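Local coordinates for SusD superfamily protein (Bacteroides fragilis, PDB 3L22) that probably binds glycans at the bacterial outer membrane as a member of the SusD family, and binds zinc ions, at residues D50-D55 against D398-G403; Y70-G75 against F406-E411; D83-A88 against S147-L152. All blocks are in the same frame, centred on the assembly; numbering follows the deposited sequence.

Contact 1 of 3, residues D50-D55 against D398-G403; sequences DNRGDD and DIMRRG. With EDO (1,2-ethanediol), chain B.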
ATOM      1  N   ASP A  50       4.413  -2.933  -6.832  1.00 15.29           N
ATOM      2  CA  ASP A  50       5.157  -2.325  -7.925  1.00 14.46           C
ATOM      3  C   ASP A  50       5.409  -3.296  -9.040  1.00 13.96           C
ATOM      4  O   ASP A  50       5.316  -2.914 -10.204  1.00 13.85           O
ATOM      5  CB  ASP A  50       6.441  -1.702  -7.435  1.00 14.54           C
ATOM      6  CG  ASP A  50       6.157  -0.465  -6.573  1.00 16.03           C
ATOM      7  OD1 ASP A  50       5.646   0.548  -7.151  1.00 18.85           O
ATOM      8  OD2 ASP A  50       6.335  -0.548  -5.336  1.00 16.67           O
ATOM      9  N   ASN A  51       5.735  -4.541  -8.704  1.00 13.77           N
ATOM     10  CA  ASN A  51       5.907  -5.573  -9.722  1.00 13.15           C
ATOM     11  C   ASN A  51       4.638  -5.853 -10.535  1.00 13.47           C
ATOM     12  O   ASN A  51       4.708  -6.132 -11.738  1.00 13.96           O
ATOM     13  CB  ASN A  51       6.414  -6.871  -9.089  1.00 13.64           C
ATOM     14  CG  ASN A  51       7.947  -6.897  -8.961  1.00 14.25           C
ATOM     15  OD1 ASN A  51       8.629  -7.396  -9.850  1.00 15.47           O
ATOM     16  ND2 ASN A  51       8.480  -6.320  -7.877  1.00 13.17           N
ATOM     17  N   ARG A  52       3.477  -5.772  -9.902  1.00 13.61           N
ATOM     18  CA  ARG A  52       2.219  -5.927 -10.624  1.00 14.49           C
ATOM     19  C   ARG A  52       1.971  -4.803 -11.592  1.00 15.60           C
ATOM     20  O   ARG A  52       1.365  -5.031 -12.638  1.00 17.61           O
ATOM     21  CB  ARG A  52       1.042  -6.156  -9.665  1.00 14.82           C
ATOM     22  CG  ARG A  52       1.111  -7.537  -9.051  1.00 14.25           C
ATOM     23  CD  ARG A  52       0.002  -7.887  -8.037  1.00 16.39           C
ATOM     24  NE  ARG A  52      -1.380  -7.666  -8.460  1.00 14.74           N
ATOM     25  CZ  ARG A  52      -2.107  -8.448  -9.258  1.00 16.49           C
ATOM     26  NH1 ARG A  52      -1.613  -9.561  -9.806  1.00 18.10           N
ATOM     27  NH2 ARG A  52      -3.375  -8.107  -9.511  1.00 16.78           N
ATOM     28  N   GLY A  53       2.503  -3.631 -11.303  1.00 15.60           N
ATOM     29  CA  GLY A  53       2.391  -2.487 -12.163  1.00 15.32           C
ATOM     30  C   GLY A  53       3.246  -2.468 -13.419  1.00 15.00           C
ATOM     31  O   GLY A  53       3.867  -3.465 -13.789  1.00 15.68           O
ATOM     32  N   ASP A  54       3.283  -1.294 -14.036  1.00 13.41           N
ATOM     33  CA  ASP A  54       3.788  -1.091 -15.367  1.00 14.13           C
ATOM     34  C   ASP A  54       4.812   0.062 -15.451  1.00 13.77           C
ATOM     35  O   ASP A  54       5.180   0.513 -16.547  1.00 14.63           O
ATOM     36  CB  ASP A  54       2.590  -0.808 -16.289  1.00 13.90           C
ATOM     37  CG  ASP A  54       1.778   0.426 -15.841  1.00 14.43           C
ATOM     38  OD1 ASP A  54       2.152   1.080 -14.840  1.00 13.02           O
ATOM     39  OD2 ASP A  54       0.740   0.727 -16.468  1.00 13.32           O
ATOM     40  N   ASP A  55       5.304   0.494 -14.297  1.00 13.77           N
ATOM     41  CA  ASP A  55       6.237   1.619 -14.223  1.00 13.11           C
ATOM     42  C   ASP A  55       7.672   1.223 -13.904  1.00 12.79           C
ATOM     43  O   ASP A  55       8.591   2.006 -14.144  1.00 12.47           O
ATOM     44  CB  ASP A  55       5.696   2.620 -13.231  1.00 12.26           C
ATOM     45  CG  ASP A  55       4.441   3.311 -13.755  1.00 14.37           C
ATOM     46  OD1 ASP A  55       4.353   3.553 -15.004  1.00 10.01           O
ATOM     47  OD2 ASP A  55       3.552   3.625 -12.937  1.00 12.95           O
ATOM     48  N   ASP A 398      -3.754   0.691  -7.991  1.00 14.64           N
ATOM     49  CA  ASP A 398      -4.546   1.662  -8.756  1.00 14.58           C
ATOM     50  C   ASP A 398      -5.078   1.033 -10.049  1.00 14.59           C
ATOM     51  O   ASP A 398      -6.265   1.209 -10.406  1.00 14.86           O
ATOM     52  CB  ASP A 398      -3.731   2.931  -9.049  1.00 14.44           C
ATOM     53  CG  ASP A 398      -3.622   3.887  -7.850  1.00 16.52           C
ATOM     54  OD1 ASP A 398      -4.358   3.743  -6.824  1.00 16.92           O
ATOM     55  OD2 ASP A 398      -2.806   4.835  -7.942  1.00 17.95           O
ATOM     56  N   ILE A 399      -4.240   0.235 -10.714  1.00 14.61           N
ATOM     57  CA  ILE A 399      -4.653  -0.436 -11.959  1.00 13.57           C
ATOM     58  C   ILE A 399      -5.836  -1.389 -11.678  1.00 13.96           C
ATOM     59  O   ILE A 399      -6.873  -1.402 -12.372  1.00 12.39           O
ATOM     60  CB  ILE A 399      -3.480  -1.241 -12.563  1.00 13.18           C
ATOM     61  CG1 ILE A 399      -2.403  -0.281 -13.111  1.00 12.89           C
ATOM     62  CG2 ILE A 399      -3.965  -2.178 -13.668  1.00 11.57           C
ATOM     63  CD1 ILE A 399      -1.001  -0.924 -13.460  1.00  9.17           C
HETATM   64  N   MSE A 400      -5.641  -2.210 -10.652  1.00 13.72           N
HETATM   65  CA  MSE A 400      -6.618  -3.214 -10.339  0.75 13.60           C
HETATM   66  C   MSE A 400      -7.937  -2.609  -9.848  1.00 13.43           C
HETATM   67  O   MSE A 400      -8.987  -3.032 -10.313  1.00 12.93           O
HETATM   68  CB  MSE A 400      -6.107  -4.179  -9.296  0.75 14.88           C
HETATM   69  CG  MSE A 400      -6.888  -5.484  -9.283  0.75 15.03           C
HETATM   70 SE   MSE A 400      -6.087  -6.505  -7.873  0.56 17.86          SE
HETATM   71  CE  MSE A 400      -6.647  -8.289  -8.452  0.75 10.68           C
ATOM     72  N   ARG A 401      -7.907  -1.635  -8.952  1.00 13.32           N
ATOM     73  CA  ARG A 401      -9.182  -1.113  -8.414  1.00 13.96           C
ATOM     74  C   ARG A 401      -9.999  -0.464  -9.504  1.00 14.37           C
ATOM     75  O   ARG A 401     -11.234  -0.586  -9.521  1.00 14.66           O
ATOM     76  CB  ARG A 401      -8.995  -0.192  -7.215  1.00 14.29           C
ATOM     77  CG  ARG A 401      -8.367   1.151  -7.496  1.00 16.06           C
ATOM     78  CD  ARG A 401      -8.491   2.031  -6.269  1.00 16.90           C
ATOM     79  NE  ARG A 401      -7.628   3.203  -6.427  1.00 14.72           N
ATOM     80  CZ  ARG A 401      -7.910   4.306  -7.102  1.00 13.83           C
ATOM     81  NH1 ARG A 401      -9.075   4.492  -7.714  1.00 15.32           N
ATOM     82  NH2 ARG A 401      -7.000   5.250  -7.168  1.00 16.41           N
ATOM     83  N   ARG A 402      -9.315   0.146 -10.472  1.00 14.59           N
ATOM     84  CA  ARG A 402     -10.013   0.698 -11.619  1.00 14.43           C
ATOM     85  C   ARG A 402     -10.431  -0.330 -12.681  1.00 14.87           C
ATOM     86  O   ARG A 402     -11.016   0.048 -13.651  1.00 14.37           O
ATOM     87  CB  ARG A 402      -9.225   1.843 -12.232  1.00 14.27           C
ATOM     88  CG  ARG A 402      -9.141   3.073 -11.317  1.00 15.18           C
ATOM     89  CD  ARG A 402      -8.707   4.303 -12.079  1.00 15.01           C
ATOM     90  NE  ARG A 402      -7.277   4.329 -12.402  1.00 14.00           N
ATOM     91  CZ  ARG A 402      -6.330   4.940 -11.687  1.00 14.61           C
ATOM     92  NH1 ARG A 402      -6.605   5.542 -10.535  1.00 15.16           N
ATOM     93  NH2 ARG A 402      -5.064   4.927 -12.121  1.00 15.22           N
ATOM     94  N   GLY A 403     -10.140  -1.619 -12.493  1.00 16.15           N
ATOM     95  CA  GLY A 403     -10.508  -2.634 -13.463  1.00 16.20           C
ATOM     96  C   GLY A 403      -9.787  -2.482 -14.795  1.00 15.53           C
ATOM     97  O   GLY A 403     -10.293  -2.935 -15.809  1.00 15.74           O
TER
HETATM   98  C1  EDO B  22      -4.650   4.805  -3.764  1.00 47.55           C
HETATM   99  O1  EDO B  22      -3.512   5.631  -3.639  1.00 41.30           O
HETATM  100  C2  EDO B  22      -4.301   3.312  -3.883  1.00 48.39           C
HETATM  101  O2  EDO B  22      -5.588   2.677  -4.166  1.00 48.88           O

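Contact 2 of 3, residues Y70-G75 against F406-E411; sequences YNMNVG and FIKVGE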
ATOM      1  N   TYR A  70       5.792 -10.089 -11.499  1.00 13.33           N
ATOM      2  CA  TYR A  70       5.923  -9.108 -12.578  1.00 13.11           C
ATOM      3  C   TYR A  70       5.268  -9.597 -13.873  1.00 13.87           C
ATOM      4  O   TYR A  70       4.569  -8.852 -14.556  1.00 13.35           O
ATOM      5  CB  TYR A  70       7.387  -8.748 -12.871  1.00 12.88           C
ATOM      6  CG  TYR A  70       7.455  -7.772 -14.060  1.00 13.34           C
ATOM      7  CD1 TYR A  70       7.094  -6.424 -13.902  1.00 13.96           C
ATOM      8  CD2 TYR A  70       7.838  -8.201 -15.334  1.00 14.27           C
ATOM      9  CE1 TYR A  70       7.087  -5.539 -14.989  1.00 13.08           C
ATOM     10  CE2 TYR A  70       7.851  -7.320 -16.429  1.00 14.24           C
ATOM     11  CZ  TYR A  70       7.468  -5.996 -16.251  1.00 14.51           C
ATOM     12  OH  TYR A  70       7.475  -5.133 -17.321  1.00 13.85           O
ATOM     13  N   ASN A  71       5.517 -10.864 -14.179  1.00 14.67           N
ATOM     14  CA  ASN A  71       4.988 -11.511 -15.376  1.00 14.97           C
ATOM     15  C   ASN A  71       3.538 -11.951 -15.266  1.00 14.77           C
ATOM     16  O   ASN A  71       3.006 -12.560 -16.196  1.00 15.28           O
ATOM     17  CB  ASN A  71       5.867 -12.706 -15.721  1.00 15.43           C
ATOM     18  CG  ASN A  71       7.184 -12.310 -16.322  1.00 17.52           C
ATOM     19  OD1 ASN A  71       7.333 -11.233 -16.911  1.00 19.62           O
ATOM     20  ND2 ASN A  71       8.156 -13.221 -16.232  1.00 23.96           N
HETATM   21  N   MSE A  72       2.882 -11.636 -14.159  1.00 15.02           N
HETATM   22  CA  MSE A  72       1.451 -11.939 -13.999  1.00 15.51           C
HETATM   23  C   MSE A  72       1.237 -13.444 -14.161  1.00 15.75           C
HETATM   24  O   MSE A  72       0.348 -13.895 -14.877  1.00 15.29           O
HETATM   25  CB  MSE A  72       0.573 -11.141 -14.976  1.00 15.63           C
HETATM   26  CG  MSE A  72       0.832  -9.672 -14.976  1.00 16.13           C
HETATM   27 SE   MSE A  72       0.509  -8.793 -13.265  0.75 18.06          SE
HETATM   28  CE  MSE A  72      -1.433  -8.880 -13.238  1.00 14.04           C
ATOM     29  N   ASN A  73       2.058 -14.209 -13.444  1.00 15.68           N
ATOM     30  CA  ASN A  73       2.094 -15.640 -13.607  1.00 16.73           C
ATOM     31  C   ASN A  73       2.129 -16.368 -12.264  1.00 16.42           C
ATOM     32  O   ASN A  73       2.634 -17.462 -12.194  1.00 18.04           O
ATOM     33  CB  ASN A  73       3.311 -16.026 -14.454  1.00 15.41           C
ATOM     34  CG  ASN A  73       3.228 -17.443 -14.995  1.00 17.95           C
ATOM     35  OD1 ASN A  73       2.182 -17.865 -15.470  1.00 21.60           O
ATOM     36  ND2 ASN A  73       4.330 -18.184 -14.919  1.00 15.55           N
ATOM     37  N   VAL A  74       1.564 -15.779 -11.220  1.00 16.54           N
ATOM     38  CA  VAL A  74       1.663 -16.355  -9.880  1.00 16.18           C
ATOM     39  C   VAL A  74       0.653 -17.490  -9.731  1.00 16.25           C
ATOM     40  O   VAL A  74      -0.540 -17.325 -10.081  1.00 15.89           O
ATOM     41  CB  VAL A  74       1.459 -15.309  -8.763  1.00 17.19           C
ATOM     42  CG1 VAL A  74       1.274 -16.011  -7.429  1.00 14.21           C
ATOM     43  CG2 VAL A  74       2.661 -14.349  -8.734  1.00 16.08           C
ATOM     44  N   GLY A  75       1.158 -18.639  -9.258  1.00 15.14           N
ATOM     45  CA  GLY A  75       0.374 -19.856  -9.046  1.00 15.59           C
ATOM     46  C   GLY A  75       0.218 -20.191  -7.569  1.00 15.08           C
ATOM     47  O   GLY A  75       0.616 -19.417  -6.695  1.00 14.26           O
ATOM     48  N   PHE A 406      -3.574  -4.778 -17.068  1.00 15.27           N
ATOM     49  CA  PHE A 406      -2.158  -4.652 -16.815  1.00 15.62           C
ATOM     50  C   PHE A 406      -1.486  -4.834 -18.166  1.00 15.83           C
ATOM     51  O   PHE A 406      -1.514  -5.949 -18.732  1.00 15.57           O
ATOM     52  CB  PHE A 406      -1.685  -5.742 -15.860  1.00 15.93           C
ATOM     53  CG  PHE A 406      -2.219  -5.604 -14.466  1.00 15.95           C
ATOM     54  CD1 PHE A 406      -3.415  -6.216 -14.096  1.00 15.86           C
ATOM     55  CD2 PHE A 406      -1.528  -4.872 -13.527  1.00 15.73           C
ATOM     56  CE1 PHE A 406      -3.879  -6.104 -12.768  1.00 15.97           C
ATOM     57  CE2 PHE A 406      -1.993  -4.736 -12.236  1.00 15.28           C
ATOM     58  CZ  PHE A 406      -3.168  -5.359 -11.858  1.00 15.98           C
ATOM     59  N   ILE A 407      -0.915  -3.750 -18.681  1.00 15.80           N
ATOM     60  CA  ILE A 407      -0.294  -3.733 -20.012  1.00 16.23           C
ATOM     61  C   ILE A 407       1.157  -3.326 -19.916  1.00 15.99           C
ATOM     62  O   ILE A 407       1.477  -2.189 -19.509  1.00 15.62           O
ATOM     63  CB  ILE A 407      -1.053  -2.791 -20.994  1.00 17.21           C
ATOM     64  CG1 ILE A 407      -2.516  -3.240 -21.100  1.00 17.34           C
ATOM     65  CG2 ILE A 407      -0.344  -2.768 -22.416  1.00 16.56           C
ATOM     66  CD1 ILE A 407      -3.411  -2.386 -22.058  1.00 17.01           C
ATOM     67  N   LYS A 408       2.039  -4.261 -20.243  1.00 15.24           N
ATOM     68  CA  LYS A 408       3.468  -4.008 -20.147  1.00 15.10           C
ATOM     69  C   LYS A 408       4.142  -4.347 -21.492  1.00 14.68           C
ATOM     70  O   LYS A 408       4.400  -5.501 -21.792  1.00 14.37           O
ATOM     71  CB  LYS A 408       4.090  -4.791 -18.965  1.00 14.86           C
ATOM     72  CG  LYS A 408       3.173  -4.882 -17.736  1.00 14.84           C
ATOM     73  CD  LYS A 408       3.832  -5.603 -16.573  1.00 13.96           C
ATOM     74  CE  LYS A 408       2.835  -5.880 -15.439  1.00 15.45           C
ATOM     75  NZ  LYS A 408       3.467  -6.345 -14.179  1.00 11.34           N
ATOM     76  N   VAL A 409       4.434  -3.316 -22.275  1.00 14.34           N
ATOM     77  CA  VAL A 409       4.944  -3.469 -23.630  1.00 14.56           C
ATOM     78  C   VAL A 409       6.458  -3.517 -23.506  1.00 15.39           C
ATOM     79  O   VAL A 409       7.098  -2.535 -23.164  1.00 14.39           O
ATOM     80  CB  VAL A 409       4.518  -2.338 -24.586  1.00 13.63           C
ATOM     81  CG1 VAL A 409       5.245  -2.491 -25.961  1.00 14.11           C
ATOM     82  CG2 VAL A 409       2.967  -2.278 -24.744  1.00 13.37           C
ATOM     83  N   GLY A 410       7.018  -4.692 -23.768  1.00 16.43           N
ATOM     84  CA  GLY A 410       8.456  -4.897 -23.706  1.00 17.85           C
ATOM     85  C   GLY A 410       8.988  -5.065 -25.112  1.00 19.24           C
ATOM     86  O   GLY A 410       8.233  -5.074 -26.091  1.00 20.33           O
ATOM     87  N   GLU A 411      10.302  -5.132 -25.215  1.00 20.34           N
ATOM     88  CA  GLU A 411      10.986  -5.239 -26.479  1.00 21.34           C
ATOM     89  C   GLU A 411      10.575  -6.502 -27.259  1.00 22.62           C
ATOM     90  O   GLU A 411      10.377  -6.415 -28.451  1.00 23.86           O
ATOM     91  CB  GLU A 411      12.503  -5.210 -26.231  1.00 20.89           C
ATOM     92  CG  GLU A 411      13.396  -5.469 -27.445  1.00 22.20           C
ATOM     93  CD  GLU A 411      13.208  -4.477 -28.571  1.00 23.29           C
ATOM     94  OE1 GLU A 411      12.770  -3.310 -28.373  1.00 24.58           O
ATOM     95  OE2 GLU A 411      13.574  -4.862 -29.684  1.00 28.51           O
TER

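Contact 3 of 3, residues D83-A88 against S147-L152; sequences DTWTYA and SVPLRL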
ATOM      1  N   ASP A  83       3.786 -16.721   1.244  1.00 14.39           N
ATOM      2  CA  ASP A  83       4.263 -15.814   2.275  1.00 15.65           C
ATOM      3  C   ASP A  83       3.295 -14.675   2.556  1.00 14.81           C
ATOM      4  O   ASP A  83       3.059 -14.372   3.708  1.00 13.88           O
ATOM      5  CB  ASP A  83       5.615 -15.214   1.930  1.00 16.41           C
ATOM      6  CG  ASP A  83       6.759 -16.266   1.874  1.00 19.31           C
ATOM      7  OD1 ASP A  83       6.590 -17.434   2.305  1.00 24.38           O
ATOM      8  OD2 ASP A  83       7.828 -15.880   1.341  1.00 23.31           O
ATOM      9  N   THR A  84       2.746 -14.046   1.517  1.00 14.94           N
ATOM     10  CA  THR A  84       1.804 -12.970   1.736  1.00 14.79           C
ATOM     11  C   THR A  84       0.618 -13.476   2.548  1.00 15.15           C
ATOM     12  O   THR A  84       0.201 -12.845   3.520  1.00 15.51           O
ATOM     13  CB  THR A  84       1.306 -12.380   0.411  1.00 15.84           C
ATOM     14  OG1 THR A  84       2.426 -11.821  -0.298  1.00 14.92           O
ATOM     15  CG2 THR A  84       0.217 -11.313   0.681  1.00 13.42           C
ATOM     16  N   TRP A  85       0.090 -14.627   2.130  1.00 14.86           N
ATOM     17  CA  TRP A  85      -1.029 -15.275   2.809  1.00 14.76           C
ATOM     18  C   TRP A  85      -0.709 -15.609   4.278  1.00 14.79           C
ATOM     19  O   TRP A  85      -1.408 -15.167   5.193  1.00 14.60           O
ATOM     20  CB  TRP A  85      -1.429 -16.553   2.057  1.00 14.42           C
ATOM     21  CG  TRP A  85      -2.722 -17.119   2.505  1.00 15.25           C
ATOM     22  CD1 TRP A  85      -2.910 -18.020   3.507  1.00 14.81           C
ATOM     23  CD2 TRP A  85      -4.027 -16.826   1.975  1.00 13.50           C
ATOM     24  NE1 TRP A  85      -4.243 -18.290   3.649  1.00 16.61           N
ATOM     25  CE2 TRP A  85      -4.953 -17.582   2.717  1.00 16.41           C
ATOM     26  CE3 TRP A  85      -4.500 -15.980   0.965  1.00 14.39           C
ATOM     27  CZ2 TRP A  85      -6.330 -17.538   2.476  1.00 13.93           C
ATOM     28  CZ3 TRP A  85      -5.857 -15.942   0.717  1.00 14.83           C
ATOM     29  CH2 TRP A  85      -6.761 -16.736   1.467  1.00 14.49           C
ATOM     30  N   THR A  86       0.326 -16.416   4.477  1.00 14.25           N
ATOM     31  CA  THR A  86       0.705 -16.857   5.791  1.00 14.00           C
ATOM     32  C   THR A  86       0.968 -15.680   6.722  1.00 13.99           C
ATOM     33  O   THR A  86       0.414 -15.653   7.810  1.00 12.39           O
ATOM     34  CB  THR A  86       1.935 -17.767   5.721  1.00 13.84           C
ATOM     35  OG1 THR A  86       1.604 -18.902   4.912  1.00 15.42           O
ATOM     36  CG2 THR A  86       2.374 -18.272   7.134  1.00 13.91           C
ATOM     37  N   TYR A  87       1.738 -14.671   6.283  1.00 14.29           N
ATOM     38  CA  TYR A  87       2.107 -13.594   7.224  1.00 14.48           C
ATOM     39  C   TYR A  87       1.011 -12.549   7.437  1.00 14.67           C
ATOM     40  O   TYR A  87       0.938 -11.994   8.532  1.00 14.45           O
ATOM     41  CB  TYR A  87       3.512 -13.014   6.915  1.00 14.32           C
ATOM     42  CG  TYR A  87       4.530 -14.068   7.263  1.00 15.32           C
ATOM     43  CD1 TYR A  87       4.945 -15.008   6.325  1.00 17.60           C
ATOM     44  CD2 TYR A  87       5.002 -14.188   8.557  1.00 16.35           C
ATOM     45  CE1 TYR A  87       5.818 -16.023   6.674  1.00 17.39           C
ATOM     46  CE2 TYR A  87       5.854 -15.202   8.921  1.00 17.28           C
ATOM     47  CZ  TYR A  87       6.261 -16.097   7.978  1.00 18.71           C
ATOM     48  OH  TYR A  87       7.116 -17.075   8.323  1.00 21.91           O
ATOM     49  N   ALA A  88       0.169 -12.298   6.429  1.00 14.33           N
ATOM     50  CA  ALA A  88      -1.016 -11.479   6.621  1.00 14.69           C
ATOM     51  C   ALA A  88      -1.937 -12.117   7.668  1.00 15.20           C
ATOM     52  O   ALA A  88      -2.380 -11.431   8.562  1.00 14.56           O
ATOM     53  CB  ALA A  88      -1.791 -11.220   5.296  1.00 14.01           C
ATOM     54  N   SER A 147     -13.187 -13.337  -2.333  1.00 14.97           N
ATOM     55  CA  SER A 147     -11.897 -12.835  -1.920  1.00 14.92           C
ATOM     56  C   SER A 147     -11.230 -13.833  -0.990  1.00 15.28           C
ATOM     57  O   SER A 147     -10.630 -14.786  -1.478  1.00 15.57           O
ATOM     58  CB  SER A 147     -12.044 -11.437  -1.323  1.00 15.20           C
ATOM     59  OG  SER A 147     -10.800 -10.944  -0.852  1.00 14.99           O
ATOM     60  N   VAL A 148     -11.337 -13.646   0.330  1.00 15.16           N
ATOM     61  CA  VAL A 148     -10.538 -14.412   1.287  1.00 13.50           C
ATOM     62  C   VAL A 148     -11.420 -14.733   2.513  1.00 14.61           C
ATOM     63  O   VAL A 148     -12.429 -14.075   2.719  1.00 14.39           O
ATOM     64  CB  VAL A 148      -9.268 -13.644   1.705  1.00 13.49           C
ATOM     65  CG1 VAL A 148      -8.339 -13.315   0.483  1.00 10.23           C
ATOM     66  CG2 VAL A 148      -9.598 -12.383   2.518  1.00 11.73           C
ATOM     67  N   PRO A 149     -11.055 -15.758   3.322  1.00 15.18           N
ATOM     68  CA  PRO A 149     -11.751 -15.991   4.595  1.00 15.63           C
ATOM     69  C   PRO A 149     -11.617 -14.831   5.555  1.00 16.65           C
ATOM     70  O   PRO A 149     -10.493 -14.318   5.753  1.00 16.88           O
ATOM     71  CB  PRO A 149     -11.028 -17.205   5.174  1.00 16.34           C
ATOM     72  CG  PRO A 149     -10.371 -17.878   3.946  1.00 15.96           C
ATOM     73  CD  PRO A 149     -10.018 -16.773   3.065  1.00 15.30           C
ATOM     74  N   LEU A 150     -12.750 -14.425   6.135  1.00 16.29           N
ATOM     75  CA  LEU A 150     -12.779 -13.307   7.035  1.00 16.71           C
ATOM     76  C   LEU A 150     -12.604 -13.875   8.453  1.00 16.99           C
ATOM     77  O   LEU A 150     -13.575 -14.166   9.138  1.00 16.43           O
ATOM     78  CB  LEU A 150     -14.090 -12.516   6.872  1.00 16.75           C
ATOM     79  CG  LEU A 150     -14.268 -11.235   7.694  1.00 18.54           C
ATOM     80  CD1 LEU A 150     -13.005 -10.346   7.689  1.00 15.01           C
ATOM     81  CD2 LEU A 150     -15.464 -10.447   7.159  1.00 18.56           C
ATOM     82  N   ARG A 151     -11.353 -14.059   8.861  1.00 16.48           N
ATOM     83  CA  ARG A 151     -11.030 -14.632  10.178  1.00 16.42           C
ATOM     84  C   ARG A 151     -10.912 -13.514  11.217  1.00 16.18           C
ATOM     85  O   ARG A 151     -10.016 -12.671  11.132  1.00 15.38           O
ATOM     86  CB  ARG A 151      -9.722 -15.426  10.101  1.00 16.58           C
ATOM     87  CG  ARG A 151      -9.705 -16.475   8.978  1.00 16.59           C
ATOM     88  CD  ARG A 151      -8.553 -17.435   9.083  1.00 17.95           C
ATOM     89  NE  ARG A 151      -8.596 -18.467   8.050  1.00 16.02           N
ATOM     90  CZ  ARG A 151      -9.335 -19.568   8.091  1.00 17.63           C
ATOM     91  NH1 ARG A 151     -10.124 -19.854   9.133  1.00 16.02           N
ATOM     92  NH2 ARG A 151      -9.258 -20.420   7.075  1.00 16.01           N
ATOM     93  N   LEU A 152     -11.822 -13.521  12.190  1.00 16.10           N
ATOM     94  CA  LEU A 152     -11.901 -12.477  13.196  1.00 17.51           C
ATOM     95  C   LEU A 152     -11.850 -12.968  14.647  1.00 17.92           C
ATOM     96  O   LEU A 152     -11.891 -12.161  15.552  1.00 18.83           O
ATOM     97  CB  LEU A 152     -13.152 -11.619  12.951  1.00 16.85           C
ATOM     98  CG  LEU A 152     -13.206 -10.879  11.612  1.00 18.83           C
ATOM     99  CD1 LEU A 152     -14.613 -10.227  11.428  1.00 15.79           C
ATOM    100  CD2 LEU A 152     -12.091  -9.833  11.477  1.00 16.66           C
TER
HETATM  101  O   HOH W   1      -6.595 -18.177   6.022  1.00 21.13           O

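Contact 1 of 3, residues D50-D55 against D398-G403
A bend at chi3 (51°) turns the guanidinium of Arg52 toward Met400, and chi1 of Asp54 (59°) tucks CG over its own backbone, which brings the carboxylate up to Ile399. Met400, a selenomethionine, holds an extended chain that carries its methyl toward the arginine, where Arg52 NH2 and Met400 CE come within 3.4 Å at a slant to the guanidinium plane. Because Met400 was modelled in two conformers, this approach is doubtful in detail. Arg52 NH2 has its hydrogen bond with the carbonyl of Tyr424, and the selenomethionine lies alongside that bonded group. Ile399 is the second point of touch: its CD1 methyl reaches Asp54 OD2 at 3.8 Å and Gly53 CA at 4.0 Å. No hydrogen bond joins the segments, and the carboxylate of Asp54 is held by a salt bridge to Arg395, one turn before Ile399 on the same helix. Further round that helix, Arg401 NH2 makes a salt bridge with Asp398 OD1 (3.1 Å), met from above the carboxylate plane; Glu336 and Lys385 are further partners of the two charges. Arg401 NE donates to O2 of an ethanediol molecule, probably from the crystallisation liquor, at 3.1 Å. With 161 Å² buried, this is a small contact made by buried residues for the most part, between the C-terminal ends of helices 44-52 and 395-401. The second helix closes in a Schellman motif, in which Gly403 has a phi of 66° and its N donates to Met400 O at 2.8 Å; the whole is a meeting of two helix ends within the SusD fold, in which helix far outweighs strand.

Contact 2 of 3, residues Y70-G75 against F406-E411
Lys408 stretches along Tyr70, the two side chains running past each other in opposite directions, and with Met72 on Phe406 this pair is the tightly packed part. The lysine chain is extended beyond CG, which takes Lys408 NZ to Tyr70 O at 2.8 Å. That bond lies in the carbonyl plane and uses a lone pair, with a C=O...N angle of 134°. On the way, Lys408 CD rests 3.6 Å from Tyr70 CE1, and the ammonium group makes an off-centre cation-pi contact, with Lys408 NZ 4.2 Å from the centroid of the Tyr70 ring. Met72 (a selenomethionine) folds back through a bend at chi2 (-61°) and another at chi3, laying its methyl over one face of Phe406. Met72 CE stands 3.6 Å from the centroid of the Phe406 ring, 20° off the normal, a CH-pi contact within a Met-aromatic pairing. The two halves are joined more loosely, since Met72 SE and Lys408 NZ are 3.9 Å apart. The other side of the strand differs: Ile407 and Val409, alternating with the buried Phe406 and Lys408, are exposed, as is Asn73 beyond Met72. Lys408 NZ also bonds to Gly53 O and weakly to Arg52 O, so one ammonium gathers carbonyls from the ends of two helices, where its charge would be expected to suit the helix dipoles. Met72 forms the Schellman turn that ends helix 67-70, and strand 406-409 pairs antiparallel with strand 414-417, whose Ile415 also touches Met72; Arg52 of helix 44-52 packs against both Met72 and Phe406.

Contact 3 of 3, residues D83-A88 against S147-L152
The indole of Trp85 meets Pro149 at its edge, near the ring plane, with Trp85 CH2 3.6 Å from Pro149 CD. Val148 approaches the same six-membered ring at a slant, its CG1 methyl lying 3.6 Å from Trp85 CZ3. The second flat group is the guanidinium of Arg151: Pro149 CB sits 3.7 Å above one face of it, toward the rim, while a water lies in its plane at the edge. Pro149 is thereby placed between the two groups, giving its CD to the indole and its CB to the arginine. Trp85 reaches out because its CG is anti to the backbone N (chi1 -168°), which carries the ring away from helix 79-103 to the facing loop. The water accepts from Arg151 NE at 2.9 Å and, weakly, from Trp85 NE1 at 3.3 Å, bridging the segments where no direct hydrogen bond does. The stronger partner of Trp85 NE1 is Glu432 OE1, and the other oxygen of that carboxylate makes a salt bridge with Arg151 NH2. One acidic residue of helix 430-435 therefore holds both the indole and the guanidinium. The direct contacts are apolar and the buried area small, 112 Å² in all, with the touching residues buried. It joins the loop between helices 113-131 and 168-178 to the side of helix 79-103, and the loop enters the contact by way of a classic beta bulge, with both Ser147 and Val148 making backbone hydrogen bonds to Ser166.

How the contacts relate
From the N terminus, residues 50-55, 70-75 and 83-88 supply the first halves of contacts 1, 2 and 3 in turn. Contact 3 closes first, at 147-152, spanning 58 intervening residues that are mostly helical. Contacts 1 and 2 close only near the C terminus, at 398-403 and 406-411, over 342 and 330 residues. Each opens before the other closes, so these two loops cross, and contact 3 nests inside both. Contacts 1 and 2 adjoin, with centres 11 Å apart, and tie the early helices to helix 395-401 and the strand that follows. Contact 3, about 21 Å and 24 Å from them between centres, joins two parts of the N-terminal region, with helix 430-435 alongside.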